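Local coordinates for possible transcriptional regulatory arsR-family protein (Mycobacterium bovis, PDB 3GW2), which probably regulates transcription as a DNA-binding winged helix-turn-helix protein of the ArsR family, within a network that coordinates tolerance to the antitubercular drug bedaquiline, at residues Arg26-Gln29 with Ile30-Leu33; Tyr79-Gly83 with Glu84-Arg88. One frame throughout, in Å; residues are numbered along the deposited sequence.

Interaction 1 of 2, residues Arg26-Gln29 with Ile30-Leu33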
ATOM      1  N   ARG A  26       9.406  -4.121   8.044  1.00 39.55           N
ATOM      2  CA  ARG A  26      10.288  -5.271   8.035  1.00 39.85           C
ATOM      3  C   ARG A  26       9.873  -6.294   6.985  1.00 39.83           C
ATOM      4  O   ARG A  26      10.718  -6.897   6.334  1.00 40.29           O
ATOM      5  CB  ARG A  26      10.352  -5.898   9.431  1.00 40.04           C
ATOM      6  CG  ARG A  26      11.617  -6.664   9.663  1.00 39.27           C
ATOM      7  CD  ARG A  26      11.516  -7.533  10.884  1.00 37.53           C
ATOM      8  NE  ARG A  26      12.690  -8.388  10.985  1.00 36.44           N
ATOM      9  CZ  ARG A  26      12.850  -9.343  11.892  1.00 37.31           C
ATOM     10  NH1 ARG A  26      11.898  -9.587  12.786  1.00 35.00           N
ATOM     11  NH2 ARG A  26      13.965 -10.063  11.896  1.00 37.00           N
ATOM     12  N   ARG A  27       8.570  -6.464   6.793  1.00 39.85           N
ATOM     13  CA  ARG A  27       8.049  -7.290   5.694  1.00 39.62           C
ATOM     14  C   ARG A  27       8.496  -6.808   4.298  1.00 39.60           C
ATOM     15  O   ARG A  27       8.680  -7.615   3.365  1.00 40.26           O
ATOM     16  CB  ARG A  27       6.522  -7.359   5.813  1.00 40.34           C
ATOM     17  CG  ARG A  27       5.786  -8.014   4.668  1.00 39.61           C
ATOM     18  CD  ARG A  27       4.482  -8.623   5.150  1.00 40.81           C
ATOM     19  NE  ARG A  27       3.441  -7.635   5.413  1.00 43.15           N
ATOM     20  CZ  ARG A  27       2.756  -7.526   6.550  1.00 44.45           C
ATOM     21  NH1 ARG A  27       2.984  -8.344   7.565  1.00 44.15           N
ATOM     22  NH2 ARG A  27       1.819  -6.594   6.671  1.00 45.97           N
ATOM     23  N   LEU A  28       8.701  -5.499   4.149  1.00 38.39           N
ATOM     24  CA  LEU A  28       9.172  -4.929   2.879  1.00 37.31           C
ATOM     25  C   LEU A  28      10.617  -5.333   2.504  1.00 36.49           C
ATOM     26  O   LEU A  28      11.004  -5.299   1.326  1.00 35.53           O
ATOM     27  CB  LEU A  28       9.043  -3.408   2.921  1.00 37.80           C
ATOM     28  CG  LEU A  28       7.701  -2.755   2.525  1.00 38.88           C
ATOM     29  CD1 LEU A  28       6.521  -3.675   2.720  1.00 40.96           C
ATOM     30  CD2 LEU A  28       7.511  -1.487   3.304  1.00 38.57           C
ATOM     31  N   GLN A  29      11.408  -5.695   3.509  1.00 35.32           N
ATOM     32  CA  GLN A  29      12.752  -6.243   3.286  1.00 35.44           C
ATOM     33  C   GLN A  29      12.693  -7.486   2.411  1.00 34.71           C
ATOM     34  O   GLN A  29      13.525  -7.667   1.531  1.00 34.76           O
ATOM     35  CB  GLN A  29      13.439  -6.569   4.612  1.00 35.13           C
ATOM     36  CG  GLN A  29      13.680  -5.343   5.476  1.00 36.61           C
ATOM     37  CD  GLN A  29      14.344  -5.667   6.797  1.00 38.49           C
ATOM     38  OE1 GLN A  29      14.249  -4.895   7.753  1.00 41.68           O
ATOM     39  NE2 GLN A  29      15.029  -6.798   6.857  1.00 37.32           N
ATOM     40  N   ILE A  30      11.684  -8.319   2.637  1.00 34.74           N
ATOM     41  CA  ILE A  30      11.451  -9.496   1.801  1.00 35.03           C
ATOM     42  C   ILE A  30      11.338  -9.122   0.334  1.00 35.85           C
ATOM     43  O   ILE A  30      11.920  -9.779  -0.527  1.00 36.14           O
ATOM     44  CB  ILE A  30      10.194 -10.283   2.244  1.00 35.09           C
ATOM     45  CG1 ILE A  30      10.417 -10.904   3.640  1.00 34.91           C
ATOM     46  CG2 ILE A  30       9.863 -11.368   1.211  1.00 34.67           C
ATOM     47  CD1 ILE A  30       9.157 -11.490   4.305  1.00 34.80           C
ATOM     48  N   LEU A  31      10.608  -8.046   0.052  1.00 36.47           N
ATOM     49  CA  LEU A  31      10.420  -7.590  -1.329  1.00 37.29           C
ATOM     50  C   LEU A  31      11.726  -7.153  -1.970  1.00 37.85           C
ATOM     51  O   LEU A  31      12.010  -7.523  -3.111  1.00 38.64           O
ATOM     52  CB  LEU A  31       9.342  -6.492  -1.402  1.00 37.04           C
ATOM     53  CG  LEU A  31       7.909  -6.957  -1.140  1.00 36.16           C
ATOM     54  CD1 LEU A  31       6.947  -5.777  -1.205  1.00 37.88           C
ATOM     55  CD2 LEU A  31       7.484  -8.034  -2.139  1.00 34.13           C
ATOM     56  N   ASP A  32      12.544  -6.405  -1.230  1.00 39.12           N
ATOM     57  CA  ASP A  32      13.880  -6.023  -1.715  1.00 40.47           C
ATOM     58  C   ASP A  32      14.750  -7.232  -1.974  1.00 40.68           C
ATOM     59  O   ASP A  32      15.500  -7.271  -2.951  1.00 41.18           O
ATOM     60  CB  ASP A  32      14.581  -5.085  -0.731  1.00 41.11           C
ATOM     61  CG  ASP A  32      14.550  -3.642  -1.189  1.00 43.17           C
ATOM     62  OD1 ASP A  32      14.991  -3.352  -2.326  1.00 45.74           O
ATOM     63  OD2 ASP A  32      14.087  -2.783  -0.419  1.00 47.06           O
ATOM     64  N   LEU A  33      14.621  -8.236  -1.112  1.00 40.84           N
ATOM     65  CA  LEU A  33      15.392  -9.463  -1.241  1.00 41.46           C
ATOM     66  C   LEU A  33      15.007 -10.273  -2.478  1.00 41.71           C
ATOM     67  O   LEU A  33      15.874 -10.827  -3.159  1.00 42.11           O
ATOM     68  CB  LEU A  33      15.246 -10.320   0.018  1.00 40.87           C
ATOM     69  CG  LEU A  33      16.131 -11.553   0.081  1.00 42.09           C
ATOM     70  CD1 LEU A  33      17.608 -11.179   0.276  1.00 42.77           C
ATOM     71  CD2 LEU A  33      15.646 -12.467   1.183  1.00 42.28           C
TER

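Interaction 2 of 2, residues Tyr79-Gly83 with Glu84-Arg88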
ATOM      1  N   TYR A  79       9.406 -18.524  -3.064  1.00 31.75           N
ATOM      2  CA  TYR A  79       8.562 -17.346  -3.274  1.00 31.18           C
ATOM      3  C   TYR A  79       9.232 -16.393  -4.245  1.00 30.65           C
ATOM      4  O   TYR A  79      10.461 -16.277  -4.251  1.00 30.23           O
ATOM      5  CB  TYR A  79       8.331 -16.606  -1.953  1.00 31.25           C
ATOM      6  CG  TYR A  79       7.219 -17.165  -1.106  1.00 31.14           C
ATOM      7  CD1 TYR A  79       5.952 -16.583  -1.133  1.00 31.81           C
ATOM      8  CD2 TYR A  79       7.425 -18.279  -0.287  1.00 30.97           C
ATOM      9  CE1 TYR A  79       4.908 -17.079  -0.358  1.00 31.88           C
ATOM     10  CE2 TYR A  79       6.383 -18.787   0.508  1.00 32.51           C
ATOM     11  CZ  TYR A  79       5.129 -18.173   0.459  1.00 32.95           C
ATOM     12  OH  TYR A  79       4.087 -18.634   1.226  1.00 33.92           O
ATOM     13  N   ARG A  80       8.428 -15.720  -5.055  0.50 29.49           N
ATOM     14  CA  ARG A  80       8.925 -14.651  -5.895  0.50 29.29           C
ATOM     15  C   ARG A  80       7.906 -13.545  -6.053  0.50 29.68           C
ATOM     16  O   ARG A  80       6.707 -13.737  -5.876  0.50 28.19           O
ATOM     17  CB  ARG A  80       9.346 -15.145  -7.282  0.50 28.66           C
ATOM     18  CG  ARG A  80       8.583 -16.322  -7.838  0.50 28.43           C
ATOM     19  CD  ARG A  80       7.144 -16.049  -8.150  0.50 26.84           C
ATOM     20  NE  ARG A  80       6.719 -16.577  -9.458  0.50 27.77           N
ATOM     21  CZ  ARG A  80       6.324 -17.827  -9.699  0.50 28.31           C
ATOM     22  NH1 ARG A  80       6.329 -18.759  -8.752  0.50 27.81           N
ATOM     23  NH2 ARG A  80       5.938 -18.156 -10.919  0.50 31.35           N
ATOM     24  N   ILE A  81       8.429 -12.386  -6.411  1.00 31.17           N
ATOM     25  CA  ILE A  81       7.628 -11.231  -6.800  1.00 32.37           C
ATOM     26  C   ILE A  81       6.688 -11.643  -7.927  1.00 32.71           C
ATOM     27  O   ILE A  81       7.119 -12.244  -8.900  1.00 32.10           O
ATOM     28  CB  ILE A  81       8.565 -10.058  -7.158  1.00 32.53           C
ATOM     29  CG1 ILE A  81       9.059  -9.444  -5.835  1.00 34.07           C
ATOM     30  CG2 ILE A  81       7.876  -9.017  -8.110  1.00 32.53           C
ATOM     31  CD1 ILE A  81      10.122  -8.411  -5.996  1.00 37.69           C
ATOM     32  N   ALA A  82       5.398 -11.348  -7.748  1.00 33.76           N
ATOM     33  CA  ALA A  82       4.324 -11.899  -8.585  1.00 34.63           C
ATOM     34  C   ALA A  82       4.342 -11.473 -10.057  1.00 35.52           C
ATOM     35  O   ALA A  82       3.905 -12.240 -10.927  1.00 36.35           O
ATOM     36  CB  ALA A  82       2.957 -11.616  -7.956  1.00 34.51           C
ATOM     37  N   GLY A  83       4.817 -10.261 -10.345  1.00 35.97           N
ATOM     38  CA  GLY A  83       5.054  -9.853 -11.742  1.00 35.81           C
ATOM     39  C   GLY A  83       5.761  -8.519 -11.864  1.00 35.78           C
ATOM     40  O   GLY A  83       6.144  -7.920 -10.855  1.00 35.55           O
ATOM     41  N   GLU A  84       5.927  -8.050 -13.102  1.00 35.55           N
ATOM     42  CA  GLU A  84       6.497  -6.728 -13.359  1.00 36.31           C
ATOM     43  C   GLU A  84       5.692  -5.593 -12.699  1.00 35.93           C
ATOM     44  O   GLU A  84       6.277  -4.678 -12.103  1.00 35.97           O
ATOM     45  CB  GLU A  84       6.602  -6.466 -14.873  1.00 36.82           C
ATOM     46  CG  GLU A  84       6.961  -5.008 -15.228  1.00 39.66           C
ATOM     47  CD  GLU A  84       8.511  -4.805 -15.381  1.00 44.05           C
ATOM     48  OE1 GLU A  84       9.305  -5.281 -14.516  1.00 44.88           O
ATOM     49  OE2 GLU A  84       8.934  -4.158 -16.383  1.00 45.16           O
ATOM     50  N   ASP A  85       4.361  -5.650 -12.822  1.00 35.51           N
ATOM     51  CA  ASP A  85       3.488  -4.626 -12.239  1.00 35.42           C
ATOM     52  C   ASP A  85       3.769  -4.478 -10.734  1.00 34.82           C
ATOM     53  O   ASP A  85       3.783  -3.364 -10.203  1.00 34.34           O
ATOM     54  CB  ASP A  85       2.003  -4.928 -12.520  1.00 35.46           C
ATOM     55  CG  ASP A  85       1.625  -4.748 -14.013  1.00 38.69           C
ATOM     56  OD1 ASP A  85       2.449  -4.244 -14.812  1.00 40.48           O
ATOM     57  OD2 ASP A  85       0.484  -5.104 -14.401  1.00 41.64           O
ATOM     58  N   VAL A  86       4.022  -5.600 -10.062  1.00 34.34           N
ATOM     59  CA  VAL A  86       4.415  -5.582  -8.646  1.00 34.05           C
ATOM     60  C   VAL A  86       5.810  -4.959  -8.434  1.00 33.91           C
ATOM     61  O   VAL A  86       6.010  -4.205  -7.481  1.00 33.08           O
ATOM     62  CB  VAL A  86       4.301  -6.986  -7.989  1.00 34.22           C
ATOM     63  CG1 VAL A  86       4.802  -6.959  -6.548  1.00 34.02           C
ATOM     64  CG2 VAL A  86       2.853  -7.471  -8.029  1.00 33.64           C
ATOM     65  N   ALA A  87       6.754  -5.265  -9.328  1.00 34.05           N
ATOM     66  CA  ALA A  87       8.095  -4.655  -9.298  1.00 34.44           C
ATOM     67  C   ALA A  87       8.041  -3.142  -9.583  1.00 34.52           C
ATOM     68  O   ALA A  87       8.702  -2.347  -8.908  1.00 35.05           O
ATOM     69  CB  ALA A  87       9.044  -5.355 -10.292  1.00 34.21           C
ATOM     70  N   ARG A  88       7.266  -2.743 -10.585  1.00 34.04           N
ATOM     71  CA  ARG A  88       6.993  -1.320 -10.784  1.00 34.17           C
ATOM     72  C   ARG A  88       6.298  -0.700  -9.557  1.00 33.35           C
ATOM     73  O   ARG A  88       6.656   0.400  -9.133  1.00 32.88           O
ATOM     74  CB  ARG A  88       6.195  -1.080 -12.073  1.00 34.08           C
ATOM     75  CG  ARG A  88       6.988  -1.469 -13.343  1.00 34.77           C
ATOM     76  CD  ARG A  88       6.286  -1.039 -14.622  1.00 35.77           C
ATOM     77  NE  ARG A  88       4.979  -1.675 -14.798  1.00 39.74           N
ATOM     78  CZ  ARG A  88       3.818  -1.027 -14.893  1.00 41.62           C
ATOM     79  NH1 ARG A  88       3.766   0.303 -14.836  1.00 43.30           N
ATOM     80  NH2 ARG A  88       2.695  -1.716 -15.057  1.00 42.70           N
TER

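Interaction 1 of 2, residues Arg26-Gln29 with Ile30-Leu33
Arg27 and Ile30 meet across the first turn of helix 27-34, a short helix that packs against the helix-turn-helix motif of this winged-helix, ArsR-type domain. Arg26 O accepts a bond from Gln29 N at 3.1 Å, while the long side chain of Arg26 runs off to helix 41-48, where its NH2 bonds the carbonyl oxygen of Thr48. The carbonyl O of Arg27 takes only a weak bond from Ile30 N at 3.2 Å, bent to 129° at the hydrogen. Aliphatic carbon closes in on the same oxygen, with Ile30 CB at 3.3 Å and CG1 lying alongside. Ile30 keeps CG1 beside its own backbone N (chi1 -67°), which puts that branch next to the Arg27 carbonyl. The guanidinium of Arg27 turns the other way and is held from several sides, by the carbonyl oxygens of Lys20 and Ala21 and by Asn58 OD1.

Leu28 begins the regular i to i+4 pattern: its O accepts a bond from Asp32 N at 3.2 Å. One turn along the same face, the methyls Leu28 CD1 and Leu31 CD1 approach to 4.5 Å, a loose contact between two buried leucines. Val15 of the second subunit packs on Leu28, so this side of the helix meets the dimer partner, whereas Ile30 faces helices 41-48 and 52-64. Gln29 holds CG beside its backbone N and is extended beyond it, with Lys8 of the second subunit packing on the side chain; it joins the following turn through its backbone. There the carbonyl O of Gln29 receives Leu33 N at 2.9 Å.

Interaction 2 of 2, residues Tyr79-Gly83 with Glu84-Arg88
Gly83 O is the acceptor at the start of helix 84-98, where the chain leaves strand 76-81 of the wing and turns into the C-terminal helix of the winged-helix domain. Ala87 N reaches this oxygen at 3.1 Å, making the first i to i+4 bond of the helix. The apolar atoms Val86 CB and Ala87 CB border the same oxygen, the former at 3.5 Å. Gly83 itself occupies the N-cap position; with no side chain, it brings only backbone to the cap.

Ile81 and Ala82, just before the cap, set their side chains against the first helical turn. Ile81 CG2 does the touching: it lies 4.0 Å from Val86 CG1 and also rests against the side of Ala87, near its backbone N and its CB. Val86 carries CG1 anti to its backbone N (chi1 176°), which aims that methyl at Ile81 and leaves CG2 for the other neighbour, Ala82 CB, at 4.1 Å. The valine therefore spreads its two methyls over the last strand residue and the loop residue after it. Leu67 packs on it from the same chain and Val96 from the second subunit, making it part of the dimer interface as well as of the strand-to-helix junction.

Arg88 reaches back one turn to Asp85 in a salt bridge, where Leu92 and Val95 of the second subunit pack on the pair. The guanidinium meets the acid with its edge, also passing Glu84 CG in its plane, but the carboxylate is approached from above its own plane: Arg88 NH2 stands 58° out of it, 2.6 Å from Asp85 OD1.

In the fold
After helix 11-22 the chain enters interaction 1, a single stretch of helix 27-34, then passes through strand 39-40, helices 41-48 and 52-64, which hold the helix-turn-helix, and the wing strands 68-73 and 76-81, before reaching interaction 2 at the start of helix 84-98. Each contact closes within a few residues; the two follow in series, neither nested nor crossed. Their centres lie about 12 Å apart, yet they touch directly where Leu31 O packs on Ile81 CD1 at 3.6 Å. Helix 27-34 is thereby joined to the end of the wing, and Phe90 farther along helix 84-98 adds packing on Leu31 and Asp32. Both interactions also border the second subunit.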